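Local coordinates for protein 5-oxopent-3-ene-1,2,5-tricarboxylate decarboxylase (Exiguobacterium antarcticum B7, PDB 6IYM) that belongs to the fumarylacetoacetate hydrolase family of enzymes and carries a magnesium ion bound by acidic side chains, at residues A193-E198 / G209-M214; G149-N154 / P182-E187; I73-N78 / F94-K99; G258-V263 / H270-V275; A64-P69 / G234-T239. All coordinates share one frame; numbering follows the deposited sequence.

Interaction 1 (A193-E198 / G209-M214); sequences ADVLVE and GSTKLM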
# COMPACT_ATOMS: atom_id res chain seq x y z
N ALA A 193 -7.01 -25.99 1.83
CA ALA A 193 -6.01 -27.08 2.02
C ALA A 193 -5.51 -27.63 0.68
O ALA A 193 -4.28 -27.86 0.54
CB ALA A 193 -6.59 -28.21 2.84
N ASP A 194 -6.42 -27.86 -0.27
CA ASP A 194 -6.10 -28.64 -1.50
C ASP A 194 -7.02 -28.22 -2.64
O ASP A 194 -7.90 -29.02 -3.06
CB ASP A 194 -6.16 -30.15 -1.21
CG ASP A 194 -5.80 -31.08 -2.37
OD1 ASP A 194 -5.24 -30.61 -3.38
OD2 ASP A 194 -6.13 -32.28 -2.26
N VAL A 195 -6.84 -26.98 -3.11
CA VAL A 195 -7.60 -26.45 -4.27
C VAL A 195 -6.60 -26.23 -5.40
O VAL A 195 -5.43 -25.85 -5.12
CB VAL A 195 -8.43 -25.19 -3.93
CG1 VAL A 195 -9.33 -25.44 -2.73
CG2 VAL A 195 -7.56 -23.97 -3.69
N LEU A 196 -7.08 -26.44 -6.62
CA LEU A 196 -6.27 -26.38 -7.86
C LEU A 196 -6.29 -24.94 -8.38
O LEU A 196 -7.40 -24.39 -8.56
CB LEU A 196 -6.84 -27.37 -8.88
CG LEU A 196 -6.00 -27.54 -10.13
CD1 LEU A 196 -4.59 -27.97 -9.79
CD2 LEU A 196 -6.65 -28.53 -11.08
N VAL A 197 -5.10 -24.36 -8.52
CA VAL A 197 -4.87 -23.03 -9.14
C VAL A 197 -4.28 -23.28 -10.53
O VAL A 197 -3.16 -23.81 -10.63
CB VAL A 197 -3.96 -22.14 -8.26
CG1 VAL A 197 -3.74 -20.77 -8.89
CG2 VAL A 197 -4.51 -21.98 -6.83
N GLU A 198 -4.96 -22.86 -11.59
CA GLU A 198 -4.46 -23.02 -12.97
C GLU A 198 -4.48 -21.68 -13.70
O GLU A 198 -5.42 -20.83 -13.48
CB GLU A 198 -5.31 -24.01 -13.79
CG GLU A 198 -5.52 -25.36 -13.16
CD GLU A 198 -5.94 -26.43 -14.16
OE1 GLU A 198 -5.25 -27.48 -14.27
OE2 GLU A 198 -6.93 -26.20 -14.87
N GLY A 209 -1.21 -26.09 -10.05
CA GLY A 209 -0.63 -26.49 -8.75
C GLY A 209 -1.70 -26.45 -7.71
O GLY A 209 -2.56 -25.53 -7.78
N SER A 210 -1.75 -27.46 -6.84
CA SER A 210 -2.66 -27.48 -5.67
C SER A 210 -2.13 -26.53 -4.60
O SER A 210 -0.94 -26.41 -4.47
CB SER A 210 -2.84 -28.83 -5.06
OG SER A 210 -3.72 -28.71 -3.95
N THR A 211 -3.02 -25.98 -3.79
CA THR A 211 -2.64 -25.21 -2.59
C THR A 211 -1.95 -26.13 -1.58
O THR A 211 -1.34 -25.58 -0.65
CB THR A 211 -3.84 -24.50 -2.00
OG1 THR A 211 -4.88 -25.46 -1.84
CG2 THR A 211 -4.27 -23.34 -2.87
N LYS A 212 -1.99 -27.45 -1.77
CA LYS A 212 -1.21 -28.40 -0.92
C LYS A 212 0.30 -28.20 -1.14
O LYS A 212 1.06 -28.55 -0.24
CB LYS A 212 -1.65 -29.86 -1.14
CG LYS A 212 -0.82 -30.68 -2.11
CD LYS A 212 -1.51 -31.98 -2.53
CE LYS A 212 -1.70 -32.96 -1.38
NZ LYS A 212 -3.07 -33.52 -1.35
N LEU A 213 0.74 -27.61 -2.26
CA LEU A 213 2.19 -27.37 -2.53
C LEU A 213 2.71 -26.09 -1.86
O LEU A 213 3.93 -25.83 -1.98
CB LEU A 213 2.43 -27.24 -4.03
CG LEU A 213 2.08 -28.46 -4.89
CD1 LEU A 213 2.48 -28.18 -6.34
CD2 LEU A 213 2.75 -29.71 -4.37
N MET A 214 1.84 -25.30 -1.22
CA MET A 214 2.21 -24.01 -0.54
C MET A 214 3.25 -24.27 0.56
O MET A 214 3.02 -25.15 1.40
CB MET A 214 0.98 -23.34 0.08
CG MET A 214 0.06 -22.66 -0.92
SD MET A 214 -1.48 -22.09 -0.14
CE MET A 214 -1.10 -20.37 0.15
O HOH W 1 -2.80 -25.49 1.57

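Interaction 2 (G149-N154 / P182-E187); sequences GYSIIN and PVIVTE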
# COMPACT_ATOMS: atom_id res chain seq x y z
N GLY A 149 -13.22 -14.44 3.50
CA GLY A 149 -13.28 -15.36 2.35
C GLY A 149 -12.07 -15.28 1.44
O GLY A 149 -11.01 -14.88 1.92
N TYR A 150 -12.25 -15.71 0.19
CA TYR A 150 -11.15 -15.94 -0.77
C TYR A 150 -11.60 -15.55 -2.18
O TYR A 150 -12.80 -15.65 -2.50
CB TYR A 150 -10.69 -17.39 -0.75
CG TYR A 150 -10.35 -17.97 0.60
CD1 TYR A 150 -11.32 -18.58 1.38
CD2 TYR A 150 -9.05 -17.96 1.06
CE1 TYR A 150 -11.01 -19.14 2.61
CE2 TYR A 150 -8.72 -18.52 2.29
CZ TYR A 150 -9.70 -19.11 3.07
OH TYR A 150 -9.35 -19.65 4.27
N SER A 151 -10.63 -15.10 -2.99
CA SER A 151 -10.83 -14.70 -4.41
C SER A 151 -9.55 -15.00 -5.18
O SER A 151 -8.66 -15.70 -4.66
CB SER A 151 -11.23 -13.23 -4.47
OG SER A 151 -11.78 -12.89 -5.73
N ILE A 152 -9.48 -14.51 -6.41
CA ILE A 152 -8.32 -14.72 -7.30
C ILE A 152 -7.67 -13.36 -7.52
O ILE A 152 -8.38 -12.39 -7.64
CB ILE A 152 -8.73 -15.38 -8.62
CG1 ILE A 152 -9.75 -16.50 -8.37
CG2 ILE A 152 -7.50 -15.86 -9.37
CD1 ILE A 152 -10.27 -17.18 -9.63
N ILE A 153 -6.34 -13.35 -7.52
CA ILE A 153 -5.48 -12.24 -7.97
C ILE A 153 -4.59 -12.78 -9.09
O ILE A 153 -4.07 -13.88 -8.93
CB ILE A 153 -4.65 -11.71 -6.78
CG1 ILE A 153 -5.54 -10.95 -5.81
CG2 ILE A 153 -3.48 -10.87 -7.25
CD1 ILE A 153 -5.89 -9.60 -6.30
N ASN A 154 -4.44 -12.02 -10.17
CA ASN A 154 -3.35 -12.20 -11.15
C ASN A 154 -2.30 -11.14 -10.82
O ASN A 154 -2.55 -9.93 -11.09
CB ASN A 154 -3.86 -12.14 -12.59
CG ASN A 154 -2.84 -12.60 -13.61
OD1 ASN A 154 -1.65 -12.74 -13.31
ND2 ASN A 154 -3.28 -12.74 -14.85
N PRO A 182 -13.43 -13.37 -9.75
CA PRO A 182 -14.63 -12.58 -10.05
C PRO A 182 -15.60 -12.42 -8.87
O PRO A 182 -16.50 -11.63 -8.94
CB PRO A 182 -15.40 -13.41 -11.08
CG PRO A 182 -14.96 -14.85 -10.80
CD PRO A 182 -13.56 -14.77 -10.21
N VAL A 183 -15.43 -13.24 -7.86
CA VAL A 183 -16.38 -13.38 -6.72
C VAL A 183 -15.50 -13.65 -5.50
O VAL A 183 -14.32 -14.01 -5.66
CB VAL A 183 -17.41 -14.50 -6.97
CG1 VAL A 183 -18.03 -14.44 -8.35
CG2 VAL A 183 -16.84 -15.89 -6.75
N ILE A 184 -16.08 -13.50 -4.32
CA ILE A 184 -15.45 -13.88 -3.03
C ILE A 184 -16.24 -15.09 -2.52
O ILE A 184 -17.45 -14.97 -2.34
CB ILE A 184 -15.48 -12.67 -2.08
CG1 ILE A 184 -14.66 -11.50 -2.64
CG2 ILE A 184 -15.02 -13.04 -0.68
CD1 ILE A 184 -14.81 -10.22 -1.86
N VAL A 185 -15.59 -16.23 -2.29
CA VAL A 185 -16.29 -17.38 -1.63
C VAL A 185 -16.04 -17.22 -0.13
O VAL A 185 -14.89 -16.94 0.23
CB VAL A 185 -15.80 -18.74 -2.14
CG1 VAL A 185 -16.04 -18.87 -3.63
CG2 VAL A 185 -14.34 -18.99 -1.82
N THR A 186 -17.08 -17.40 0.68
CA THR A 186 -17.07 -17.14 2.15
C THR A 186 -16.17 -18.18 2.82
O THR A 186 -16.01 -19.30 2.26
CB THR A 186 -18.50 -17.13 2.72
OG1 THR A 186 -19.13 -18.35 2.36
CG2 THR A 186 -19.34 -15.99 2.19
N GLU A 187 -15.58 -17.81 3.94
CA GLU A 187 -14.58 -18.65 4.66
C GLU A 187 -15.22 -19.99 5.00
O GLU A 187 -14.52 -21.02 4.94
CB GLU A 187 -14.10 -17.95 5.92
CG GLU A 187 -13.01 -18.70 6.68
CD GLU A 187 -13.55 -19.79 7.60
OE1 GLU A 187 -14.59 -19.55 8.24
OE2 GLU A 187 -12.93 -20.88 7.66
O HOH W 2 -11.32 -21.24 5.39

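Interaction 3 (I73-N78 / F94-K99); sequences ICVGKN and FVLFTK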
# COMPACT_ATOMS: atom_id res chain seq x y z
N ILE A 73 -1.37 -7.02 -0.29
CA ILE A 73 -0.15 -7.62 0.32
C ILE A 73 0.14 -8.92 -0.40
O ILE A 73 -0.80 -9.73 -0.47
CB ILE A 73 -0.31 -7.83 1.84
CG1 ILE A 73 -0.65 -6.51 2.55
CG2 ILE A 73 0.93 -8.50 2.40
CD1 ILE A 73 -1.15 -6.67 3.98
N CYS A 74 1.38 -9.10 -0.88
CA CYS A 74 1.79 -10.21 -1.77
C CYS A 74 2.96 -11.01 -1.18
O CYS A 74 3.94 -10.40 -0.72
CB CYS A 74 2.23 -9.67 -3.13
SG CYS A 74 0.89 -8.86 -4.05
N VAL A 75 2.83 -12.33 -1.23
CA VAL A 75 3.87 -13.30 -0.81
C VAL A 75 4.76 -13.58 -2.01
O VAL A 75 4.23 -13.65 -3.13
CB VAL A 75 3.22 -14.57 -0.23
CG1 VAL A 75 4.28 -15.61 0.15
CG2 VAL A 75 2.36 -14.22 0.97
N GLY A 76 6.07 -13.76 -1.78
CA GLY A 76 7.03 -14.15 -2.84
C GLY A 76 6.91 -15.65 -3.15
O GLY A 76 5.82 -16.21 -3.00
N LYS A 77 7.99 -16.30 -3.55
CA LYS A 77 8.00 -17.77 -3.84
C LYS A 77 7.33 -18.52 -2.68
O LYS A 77 7.87 -18.48 -1.55
CB LYS A 77 9.45 -18.26 -4.02
CG LYS A 77 10.01 -18.11 -5.42
CD LYS A 77 9.68 -16.79 -6.09
CE LYS A 77 9.96 -16.81 -7.57
NZ LYS A 77 9.53 -15.54 -8.21
N ASN A 78 6.21 -19.18 -2.94
CA ASN A 78 5.43 -19.89 -1.91
C ASN A 78 4.97 -21.26 -2.39
O ASN A 78 4.12 -21.84 -1.72
CB ASN A 78 4.23 -19.08 -1.45
CG ASN A 78 3.74 -19.53 -0.10
OD1 ASN A 78 4.55 -19.95 0.74
ND2 ASN A 78 2.43 -19.50 0.11
N PHE A 94 10.54 -15.85 3.71
CA PHE A 94 9.14 -15.34 3.70
C PHE A 94 9.14 -13.89 3.22
O PHE A 94 9.52 -13.02 3.99
CB PHE A 94 8.47 -15.40 5.07
CG PHE A 94 7.03 -14.97 5.07
CD1 PHE A 94 6.16 -15.41 4.07
CD2 PHE A 94 6.52 -14.17 6.08
CE1 PHE A 94 4.83 -15.03 4.07
CE2 PHE A 94 5.18 -13.82 6.10
CZ PHE A 94 4.34 -14.24 5.09
N VAL A 95 8.81 -13.70 1.94
CA VAL A 95 9.03 -12.44 1.18
C VAL A 95 7.66 -11.76 1.07
O VAL A 95 6.68 -12.50 0.77
CB VAL A 95 9.67 -12.74 -0.20
CG1 VAL A 95 9.70 -11.53 -1.12
CG2 VAL A 95 11.07 -13.31 -0.06
N LEU A 96 7.59 -10.47 1.41
CA LEU A 96 6.32 -9.69 1.40
C LEU A 96 6.56 -8.41 0.62
O LEU A 96 7.56 -7.81 0.84
CB LEU A 96 5.87 -9.39 2.83
CG LEU A 96 5.16 -10.54 3.54
CD1 LEU A 96 4.94 -10.23 5.02
CD2 LEU A 96 3.84 -10.88 2.87
N PHE A 97 5.65 -8.05 -0.30
CA PHE A 97 5.66 -6.77 -1.05
C PHE A 97 4.21 -6.41 -1.39
O PHE A 97 3.29 -7.21 -1.09
CB PHE A 97 6.54 -6.88 -2.30
CG PHE A 97 6.22 -8.11 -3.10
CD1 PHE A 97 6.85 -9.31 -2.84
CD2 PHE A 97 5.25 -8.06 -4.09
CE1 PHE A 97 6.54 -10.44 -3.56
CE2 PHE A 97 4.93 -9.20 -4.80
CZ PHE A 97 5.57 -10.39 -4.54
N THR A 98 3.99 -5.25 -2.02
CA THR A 98 2.60 -4.77 -2.26
C THR A 98 2.39 -4.40 -3.73
O THR A 98 3.38 -4.23 -4.50
CB THR A 98 2.28 -3.61 -1.32
OG1 THR A 98 3.05 -2.47 -1.71
CG2 THR A 98 2.55 -3.97 0.11
N LYS A 99 1.12 -4.25 -4.07
CA LYS A 99 0.64 -3.72 -5.37
C LYS A 99 -0.28 -2.54 -5.08
O LYS A 99 -1.21 -2.76 -4.31
CB LYS A 99 -0.12 -4.80 -6.13
CG LYS A 99 0.75 -5.94 -6.63
CD LYS A 99 -0.08 -7.10 -7.10
CE LYS A 99 -0.49 -6.96 -8.56
NZ LYS A 99 0.67 -7.16 -9.47

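Interaction 4 (G258-V263 / H270-V275); sequences GDVIDV and HLQNQV. Unlike the reference sequence in segment 258-263: Val260 (reference Ile), Ile261 (reference Val). Unlike the reference sequence in segment 270-275: Gln274 (reference Lys).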
# COMPACT_ATOMS: atom_id res chain seq x y z
N GLY A 258 -2.74 -8.72 -27.22
CA GLY A 258 -3.66 -9.77 -27.70
C GLY A 258 -3.71 -11.00 -26.81
O GLY A 258 -4.71 -11.73 -26.88
N ASP A 259 -2.70 -11.25 -25.98
CA ASP A 259 -2.64 -12.47 -25.15
C ASP A 259 -3.80 -12.50 -24.15
O ASP A 259 -4.04 -11.47 -23.50
CB ASP A 259 -1.30 -12.59 -24.46
CG ASP A 259 -0.20 -13.06 -25.38
OD1 ASP A 259 -0.53 -13.38 -26.54
OD2 ASP A 259 0.98 -13.13 -24.93
N VAL A 260 -4.52 -13.63 -24.07
CA VAL A 260 -5.66 -13.84 -23.14
C VAL A 260 -5.21 -14.74 -22.00
O VAL A 260 -4.76 -15.87 -22.27
CB VAL A 260 -6.87 -14.44 -23.86
CG1 VAL A 260 -8.00 -14.73 -22.89
CG2 VAL A 260 -7.33 -13.54 -24.99
N ILE A 261 -5.31 -14.24 -20.77
CA ILE A 261 -4.86 -14.97 -19.54
C ILE A 261 -6.12 -15.41 -18.80
O ILE A 261 -6.97 -14.54 -18.57
CB ILE A 261 -3.96 -14.09 -18.67
CG1 ILE A 261 -2.91 -13.34 -19.50
CG2 ILE A 261 -3.30 -14.93 -17.58
CD1 ILE A 261 -2.53 -12.01 -18.90
N ASP A 262 -6.24 -16.71 -18.53
CA ASP A 262 -7.37 -17.32 -17.77
C ASP A 262 -6.84 -18.03 -16.51
O ASP A 262 -6.37 -19.20 -16.61
CB ASP A 262 -8.14 -18.26 -18.69
CG ASP A 262 -9.31 -18.98 -18.04
OD1 ASP A 262 -9.94 -18.42 -17.11
OD2 ASP A 262 -9.58 -20.13 -18.49
N VAL A 263 -6.98 -17.39 -15.35
CA VAL A 263 -6.66 -17.96 -14.01
C VAL A 263 -7.96 -18.55 -13.45
O VAL A 263 -9.02 -17.90 -13.50
CB VAL A 263 -6.07 -16.88 -13.07
CG1 VAL A 263 -5.67 -17.45 -11.71
CG2 VAL A 263 -4.91 -16.12 -13.70
N HIS A 270 -13.30 -18.30 -12.54
CA HIS A 270 -12.36 -17.88 -13.61
C HIS A 270 -12.15 -16.36 -13.56
O HIS A 270 -13.14 -15.65 -13.51
CB HIS A 270 -12.93 -18.36 -14.96
CG HIS A 270 -12.84 -19.83 -15.11
ND1 HIS A 270 -11.96 -20.43 -16.00
CD2 HIS A 270 -13.48 -20.83 -14.47
CE1 HIS A 270 -12.06 -21.74 -15.89
NE2 HIS A 270 -12.99 -22.01 -14.95
N LEU A 271 -10.90 -15.92 -13.61
CA LEU A 271 -10.50 -14.51 -13.80
C LEU A 271 -9.74 -14.45 -15.12
O LEU A 271 -8.58 -14.89 -15.16
CB LEU A 271 -9.65 -14.07 -12.60
CG LEU A 271 -9.30 -12.59 -12.48
CD1 LEU A 271 -10.54 -11.70 -12.38
CD2 LEU A 271 -8.42 -12.37 -11.27
N GLN A 272 -10.37 -13.89 -16.15
CA GLN A 272 -9.77 -13.78 -17.50
C GLN A 272 -9.62 -12.31 -17.85
O GLN A 272 -10.61 -11.55 -17.71
CB GLN A 272 -10.63 -14.51 -18.52
CG GLN A 272 -10.11 -14.39 -19.95
CD GLN A 272 -11.08 -15.03 -20.91
OE1 GLN A 272 -11.53 -16.16 -20.70
NE2 GLN A 272 -11.42 -14.30 -21.96
N ASN A 273 -8.41 -11.97 -18.33
CA ASN A 273 -8.00 -10.63 -18.78
C ASN A 273 -7.14 -10.78 -20.03
O ASN A 273 -6.30 -11.72 -20.12
CB ASN A 273 -7.28 -9.88 -17.66
CG ASN A 273 -8.09 -9.83 -16.38
OD1 ASN A 273 -8.05 -10.76 -15.55
ND2 ASN A 273 -8.88 -8.78 -16.23
N GLN A 274 -7.24 -9.81 -20.93
CA GLN A 274 -6.41 -9.79 -22.16
C GLN A 274 -5.42 -8.64 -22.01
O GLN A 274 -5.83 -7.53 -21.64
CB GLN A 274 -7.35 -9.68 -23.37
CG GLN A 274 -6.68 -10.02 -24.70
CD GLN A 274 -7.57 -9.84 -25.91
OE1 GLN A 274 -8.71 -9.37 -25.85
NE2 GLN A 274 -7.04 -10.23 -27.06
N VAL A 275 -4.16 -8.87 -22.36
CA VAL A 275 -3.16 -7.78 -22.53
C VAL A 275 -3.57 -6.97 -23.76
O VAL A 275 -3.79 -7.57 -24.83
CB VAL A 275 -1.74 -8.37 -22.60
CG1 VAL A 275 -0.66 -7.31 -22.81
CG2 VAL A 275 -1.43 -9.20 -21.36

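Interaction 5 (A64-P69 / G234-T239); sequences APYLPP and GDVIAT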
# COMPACT_ATOMS: atom_id res chain seq x y z
N ALA A 64 -14.60 -5.85 -10.33
CA ALA A 64 -13.66 -6.24 -9.25
C ALA A 64 -14.46 -6.29 -7.95
O ALA A 64 -15.37 -5.50 -7.77
CB ALA A 64 -12.52 -5.26 -9.19
N PRO A 65 -14.24 -7.25 -7.03
CA PRO A 65 -15.00 -7.26 -5.78
C PRO A 65 -15.09 -5.89 -5.08
O PRO A 65 -16.17 -5.51 -4.72
CB PRO A 65 -14.24 -8.36 -5.01
CG PRO A 65 -13.93 -9.35 -6.09
CD PRO A 65 -13.42 -8.46 -7.20
N TYR A 66 -13.97 -5.18 -4.94
CA TYR A 66 -13.94 -3.77 -4.46
C TYR A 66 -12.57 -3.19 -4.76
O TYR A 66 -11.72 -3.96 -5.27
CB TYR A 66 -14.24 -3.70 -2.96
CG TYR A 66 -13.36 -4.61 -2.14
CD1 TYR A 66 -12.10 -4.24 -1.75
CD2 TYR A 66 -13.79 -5.89 -1.82
CE1 TYR A 66 -11.30 -5.08 -0.99
CE2 TYR A 66 -13.01 -6.75 -1.07
CZ TYR A 66 -11.76 -6.34 -0.65
OH TYR A 66 -11.01 -7.20 0.09
N LEU A 67 -12.40 -1.90 -4.53
CA LEU A 67 -11.08 -1.21 -4.55
C LEU A 67 -10.47 -1.39 -3.17
O LEU A 67 -11.02 -0.91 -2.17
CB LEU A 67 -11.28 0.27 -4.91
CG LEU A 67 -10.00 1.08 -5.08
CD1 LEU A 67 -9.26 0.69 -6.35
CD2 LEU A 67 -10.29 2.58 -5.07
N PRO A 68 -9.36 -2.14 -3.03
CA PRO A 68 -8.83 -2.46 -1.71
C PRO A 68 -8.48 -1.13 -1.04
O PRO A 68 -7.95 -0.23 -1.69
CB PRO A 68 -7.60 -3.35 -1.96
CG PRO A 68 -7.62 -3.68 -3.44
CD PRO A 68 -8.51 -2.65 -4.11
N PRO A 69 -8.81 -0.95 0.25
CA PRO A 69 -8.56 0.32 0.93
C PRO A 69 -7.06 0.59 1.13
O PRO A 69 -6.69 1.72 1.39
CB PRO A 69 -9.29 0.10 2.27
CG PRO A 69 -9.16 -1.40 2.51
CD PRO A 69 -9.41 -1.97 1.13
N GLY A 234 -11.02 -5.96 4.90
CA GLY A 234 -10.93 -5.67 3.46
C GLY A 234 -9.51 -5.75 2.93
O GLY A 234 -9.33 -5.51 1.70
N ASP A 235 -8.53 -6.04 3.78
CA ASP A 235 -7.17 -6.41 3.29
C ASP A 235 -7.27 -7.59 2.31
O ASP A 235 -8.09 -8.52 2.55
CB ASP A 235 -6.23 -6.80 4.43
CG ASP A 235 -5.35 -5.67 4.92
OD1 ASP A 235 -5.17 -4.69 4.16
OD2 ASP A 235 -4.85 -5.79 6.05
N VAL A 236 -6.45 -7.57 1.26
CA VAL A 236 -6.32 -8.65 0.24
C VAL A 236 -4.89 -9.19 0.33
O VAL A 236 -3.93 -8.44 0.08
CB VAL A 236 -6.62 -8.15 -1.19
CG1 VAL A 236 -6.55 -9.27 -2.22
CG2 VAL A 236 -7.98 -7.48 -1.27
N ILE A 237 -4.74 -10.47 0.65
CA ILE A 237 -3.39 -11.08 0.72
C ILE A 237 -3.27 -12.08 -0.43
O ILE A 237 -4.03 -13.10 -0.44
CB ILE A 237 -3.15 -11.70 2.11
CG1 ILE A 237 -3.48 -10.69 3.21
CG2 ILE A 237 -1.72 -12.21 2.23
CD1 ILE A 237 -3.39 -11.23 4.60
N ALA A 238 -2.34 -11.83 -1.35
CA ALA A 238 -2.05 -12.71 -2.49
C ALA A 238 -1.02 -13.76 -2.02
O ALA A 238 0.05 -13.34 -1.62
CB ALA A 238 -1.56 -11.90 -3.64
N THR A 239 -1.34 -15.06 -2.08
CA THR A 239 -0.63 -16.12 -1.30
C THR A 239 0.43 -16.82 -2.14
O THR A 239 0.91 -17.88 -1.68
CB THR A 239 -1.61 -17.11 -0.67
OG1 THR A 239 -2.39 -17.70 -1.70
CG2 THR A 239 -2.55 -16.44 0.32

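Interaction 1 (A193-E198 / G209-M214)
Thr211 OG1 is gripped from two quarters: Val195 N sends it an almost straight bond (2.8 Å, 176° at the hydrogen), and the same oxygen is hydrogen-bonded to the carbonyl of Pro192. With chi1 at 51°, OG1 stands between the threonine's own backbone N and carbonyl carbon, which leaves CG2 to press on Val195 CG2 at a tight 3.4 Å, the two side chains crossing obliquely. Thr211 N returns a bond to Val195 O (2.8 Å), making the exchange between the two residues mutual. Further along, Val197 and Gly209 form an antiparallel hydrogen-bonded pair, with Val197 N to Gly209 O at 2.9 Å and Gly209 N to Val197 O at 3.1 Å. This is the open end of the hairpin 196-201/204-210, where the second strand gives way to the 3-10 turn 211-213. Just before it, Ser210 forms an ST turn, its OG accepting Lys212 N at 3.1 Å; Ser210 OG also lies 2.5 Å from Asp194 OD1, a bond doubtfully short. The other carboxylate oxygen, Asp194 OD2, meets Lys212 NZ in a long, weak salt bridge of 3.4 Å, the two side chains running alongside each other. A water joins Ala193 O to Thr211 O. The firm bonds thus converge on the buried threonine and the strand backbones, whereas the charged pair sits at the exposed margin and probably contributes less to holding the turn.

Interaction 2 (G149-N154 / P182-E187)
Strands 147-158 and 178-186 run antiparallel in the large mixed sheet, and Tyr150 and Val185 form their hydrogen-bonded pair, with Tyr150 N to Val185 O and Val185 N to Tyr150 O both at 2.9 Å. Their side chains share a face, where Tyr150 CB touches Val185 CG2 at 4.1 Å. Next along, the pairing passes from backbone to side chain: Ser151 OG, swung opposite its own N (chi1 -164°), donates to Val183 O at 2.8 Å from above the carbonyl plane. The strands cross at 150°; at 182 the second chain segment turns a corner, and there Ile152 CD1 meets Pro182 CD at 4.1 Å. At the opposite end Gly149 CA comes to 3.1 Å from Val185 O, the two backbones lying close. The Tyr150 hydroxyl reaches a water lying in its ring plane, which in turn donates to Glu187 OE2, while Phe190 and Pro192 pack against the tyrosine.

Interaction 3 (I73-N78 / F94-K99)
Cys74 and Phe97 form the hydrogen-bonded pair of two antiparallel strands, Cys74 N reaching Phe97 O at 2.7 Å and Phe97 N reaching Cys74 O at 2.9 Å. A third backbone bond, Gly76 N to Val95 O at 2.9 Å, carries the pairing past the strand ends. Around these bonds lie the aromatic contacts. Phe97 CG sits wedged between its own backbone N and carbonyl carbon (chi1 49°), a setting that folds the ring back over the neighbouring strand. One face receives Cys74 O near the rim, and Phe97 CE2 closes to 3.2 Å on Cys74 CB, unusually close for two carbons. Cys74 SG lies obliquely to the ring, 5.0 Å from the centroid of Phe97, and also touches Lys99 CD at 3.7 Å. Strands 72-75 and 96-99 belong to the large mixed sheet, and this face looks to the metal site: Lys99 NZ bonds to the carbonyls of Lys172 and Phe177 and makes a salt bridge with the magnesium ligand Asp155. Ile73, Val75 and Leu96 make apolar contacts on the other face. Leu96 CD2 bridges Ile73 CG2, at 3.8 Å, and Val75 CG2, at 4.1 Å, while Phe94 CE1, reaching in from the loop before the strand, touches both methyls of Val75. On the dimer side, Phe94 O accepts a hydrogen bond from His165 of the second subunit, and Thr98 OG1 is hydrogen-bonded to OG1 of that subunit's Thr98.

Interaction 4 (G258-V263 / H270-V275)
Gln274 lies along the neighbouring strand, which begins in 258-263, and meets it atom by atom. Its CB is near Asp259 O; CG, placed opposite the backbone N (chi1 -165°), comes to 3.2 Å from Asp259 O; CD faces Val260 CG2 at 3.8 Å; and NE2 ends on Gly258 O at 2.8 Å. That carbonyl oxygen lies close to the amide plane of Gln274, although NE2 approaches it from above the carbonyl's own plane. Val260 wedges between two glutamines on this face, its CG1 resting on Gln272 CG at 3.6 Å. At the other end His270 ND1 donates to Asp262 OD1 (3.1 Å), meeting the syn lone pair of that oxygen, the ring and carboxylate planes 24° apart; a second, weak bond goes to OD2. The hairpin ladder beneath pairs Ile261 with Asn273 and Val263 with Leu271 through hydrogen bonds in both directions. On the reverse face Ile261 CD1 meets Val275 CG2 at 3.9 Å. That side turns inward: Val263 and Leu271 pack on Ile152 of strand 147-158, Leu271 and Asn273 lie on Pro179, Asn273 ND2 is hydrogen-bonded to the carbonyls of Asp109 and Gly106, and strands 196-201 and 111-112 flank the hairpin.

Interaction 5 (A64-P69 / G234-T239)
Tyr66 reaches from the irregular loop before strand 72-75 to the loop that leads into strand 236-238 of the large mixed sheet, where its OH donates to Gly234 O at 2.9 Å. The donor sits about 50° out of that carbonyl's plane, while the oxygen itself lies at the tyrosine's edge, near the ring plane. The reach depends on chi1 of 52°, which tucks CG between the residue's own N and carbonyl carbon and sends the ring across to the other segment. The phenol and Val236 slide past each other in opposite directions: Val236 presents CG2 to the hydroxyl oxygen of Tyr66 at 3.3 Å. Pro68 CB touches the same methyl at 4.2 Å. Phe180 meets the Tyr66 ring edge-to-face, and Leu37 and Ile40 of helix 36-41 also pack on it. Gly234, with a positive phi (90°), offers its carbonyl to the ring of Pro69 as well, whose CD lies 3.6 Å from Gly234 O.

How the interactions relate
Interactions 2, 3 and 5 share the large mixed sheet, and 2 and 5 lie closest, centres about 9 Å apart, Ile184 CD1 packing on Pro65 CB. Strand 236-238 of interaction 5 runs parallel to strand 72-75 of interaction 3, probably joined by a hydrogen bond, Ala238 N to Ile73 O at 2.7 Å. Interactions 1 and 4 belong to the second sheet, whose strands 196-201 and 260-265 are neighbours; interaction 4 presses on interaction 2, Ile152 CG2 meeting Val263 CG1 at 3.4 Å. Interaction 3 is nearest the magnesium ion held by Glu124, Glu126 and Asp155, its Phe97 side chain about 4 Å away; side chains of the other four come to about 10 to 11 Å.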